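Side-chain contact in Beta/gama crystallin family protein (Methanosarcina acetivorans, PDB 3HZ2), which binds calcium ions at two sites of a betagamma-crystallin Greek key domain: residues G72-D75 against N76-S79. Numbering follows the deposited sequence.
Sequences GIPD and NSIS. With CA (calcium ion), chain F; CA (calcium ion), chain E.
Asp75 and Asn76 run their side chains out alongside each other at a calcium site, within the type II beta turn from Pro74 to Ser77 that leads into strand 80-83 of this betagamma-crystallin Greek key domain. Asn76 OD1 binds one calcium ion at 2.4 Å; CG stands beside the backbone N (chi1 -60°), which swings the amide out to the metal. Carboxylate and amide planes are turned 37° apart, and water 2 joins the two residues: it donates to Asp75 OD2 at 2.5 Å, accepts only weakly from Asn76 ND2, and is itself a calcium ligand. Glu9, Lys34 and Ser36 complete the protein ligands of this ion. Asp75 OD1 hydrogen-bonds the hydroxyl of Ser36, so the carboxylate acts from the second shell on both a water and a side-chain ligand.

Across the turn, water 1 donates to Pro74 O and accepts from Ser77 N at 2.9 Å, bridging the two backbone groups. Just beyond, Ser77 O binds the second calcium ion at 2.5 Å, and Ser79 OG reaches the same ion, whose other protein ligands are Asp33 and Glu49. Neighbouring residues thus serve different ions: Asn76 one, Ser77 and Ser79 the other. On the buried side Ile73 packs against Trp58 and Leu60 of strand 56-60, and its CG2 methyl meets Ile78 CG1 at 3.8 Å.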
ATOM      1  N   GLY A  72      -8.803  -6.959  -2.664  1.00 18.71           N
ATOM      2  CA  GLY A  72      -9.854  -6.899  -1.660  1.00 17.05           C
ATOM      3  C   GLY A  72      -9.840  -5.636  -0.818  1.00 15.71           C
ATOM      4  O   GLY A  72     -10.568  -5.531   0.167  1.00 15.06           O
ATOM      5  N   ILE A  73      -9.022  -4.669  -1.211  1.00 13.97           N
ATOM      6  CA  ILE A  73      -8.907  -3.414  -0.477  1.00 12.91           C
ATOM      7  C   ILE A  73      -9.783  -2.317  -1.081  1.00 12.64           C
ATOM      8  O   ILE A  73      -9.765  -2.095  -2.289  1.00 12.34           O
ATOM      9  CB  ILE A  73      -7.445  -2.916  -0.484  1.00 12.47           C
ATOM     10  CG1 ILE A  73      -6.527  -3.999   0.079  1.00 12.08           C
ATOM     11  CG2 ILE A  73      -7.325  -1.628   0.319  1.00 13.26           C
ATOM     12  CD1 ILE A  73      -5.046  -3.697  -0.097  1.00 10.84           C
ATOM     13  N   PRO A  74     -10.568  -1.621  -0.246  1.00 13.10           N
ATOM     14  CA  PRO A  74     -11.418  -0.551  -0.777  1.00 13.45           C
ATOM     15  C   PRO A  74     -10.538   0.570  -1.333  1.00 11.88           C
ATOM     16  O   PRO A  74      -9.474   0.862  -0.788  1.00 12.23           O
ATOM     17  CB  PRO A  74     -12.240  -0.121   0.440  1.00 14.67           C
ATOM     18  CG  PRO A  74     -11.361  -0.486   1.609  1.00 17.15           C
ATOM     19  CD  PRO A  74     -10.790  -1.814   1.198  1.00 14.85           C
ATOM     20  N   ASP A  75     -10.977   1.193  -2.417  1.00 10.80           N
ATOM     21  CA  ASP A  75     -10.191   2.253  -3.037  1.00 11.54           C
ATOM     22  C   ASP A  75     -10.084   3.499  -2.157  1.00 11.32           C
ATOM     23  O   ASP A  75     -11.010   3.825  -1.417  1.00 11.78           O
ATOM     24  CB  ASP A  75     -10.797   2.614  -4.397  1.00 11.87           C
ATOM     25  CG  ASP A  75      -9.879   3.483  -5.228  1.00 11.77           C
ATOM     26  OD1 ASP A  75      -8.649   3.286  -5.143  1.00  9.33           O
ATOM     27  OD2 ASP A  75     -10.384   4.348  -5.972  1.00 12.63           O
ATOM     28  N   ASN A  76      -8.939   4.177  -2.231  1.00  9.64           N
ATOM     29  CA  ASN A  76      -8.696   5.399  -1.459  1.00  9.63           C
ATOM     30  C   ASN A  76      -8.928   5.232   0.034  1.00  9.20           C
ATOM     31  O   ASN A  76      -9.454   6.136   0.684  1.00  8.33           O
ATOM     32  CB  ASN A  76      -9.597   6.532  -1.964  1.00  8.49           C
ATOM     33  CG  ASN A  76      -9.361   6.842  -3.411  1.00  8.32           C
ATOM     34  OD1 ASN A  76      -8.303   6.534  -3.928  1.00  5.99           O
ATOM     35  ND2 ASN A  76     -10.332   7.462  -4.072  1.00  6.26           N
ATOM     36  N   SER A  77      -8.521   4.096   0.587  1.00  9.14           N
ATOM     37  CA  SER A  77      -8.755   3.858   2.004  1.00 10.44           C
ATOM     38  C   SER A  77      -7.529   3.496   2.834  1.00 10.46           C
ATOM     39  O   SER A  77      -7.590   3.521   4.052  1.00 10.39           O
ATOM     40  CB  SER A  77      -9.800   2.760   2.170  1.00 12.62           C
ATOM     41  OG  SER A  77      -9.288   1.524   1.704  1.00 17.92           O
ATOM     42  N   ILE A  78      -6.427   3.132   2.195  1.00  8.93           N
ATOM     43  CA  ILE A  78      -5.234   2.776   2.959  1.00  9.39           C
ATOM     44  C   ILE A  78      -4.697   4.000   3.696  1.00  8.85           C
ATOM     45  O   ILE A  78      -4.600   5.082   3.121  1.00 10.64           O
ATOM     46  CB  ILE A  78      -4.141   2.199   2.034  1.00  9.55           C
ATOM     47  CG1 ILE A  78      -4.623   0.863   1.458  1.00  9.48           C
ATOM     48  CG2 ILE A  78      -2.826   2.035   2.804  1.00  9.44           C
ATOM     49  CD1 ILE A  78      -3.723   0.281   0.397  1.00 11.40           C
ATOM     50  N   SER A  79      -4.360   3.833   4.974  1.00  9.62           N
ATOM     51  CA  SER A  79      -3.837   4.944   5.764  1.00  8.28           C
ATOM     52  C   SER A  79      -2.509   4.648   6.444  1.00  8.03           C
ATOM     53  O   SER A  79      -1.903   5.532   7.044  1.00 10.01           O
ATOM     54  CB  SER A  79      -4.862   5.382   6.808  1.00  9.94           C
ATOM     55  OG  SER A  79      -5.933   6.052   6.176  1.00 10.63           O
TER
HETATM   56 CA    CA F 102      -8.362   5.313   5.623  1.00 14.17          CA
HETATM   57 CA    CA E 101      -6.856   7.005  -5.791  1.00  9.26          CA
HETATM   58  O   HOH W   1      -6.765   2.144  -0.732  1.00  6.99           O
HETATM   59  O   HOH W   2      -9.129   6.264  -7.006  1.00 13.92           O
HETATM   60  O   HOH W   3      -7.046   9.436  -4.968  1.00  8.33           O
HETATM   61  O   HOH W   4      -7.065   8.370  -8.088  1.00 16.06           O
HETATM   62  O   HOH W   5     -11.014   5.393   4.851  1.00 41.42           O
HETATM   63  O   HOH W   6      -8.907   7.202   7.589  1.00 21.95           O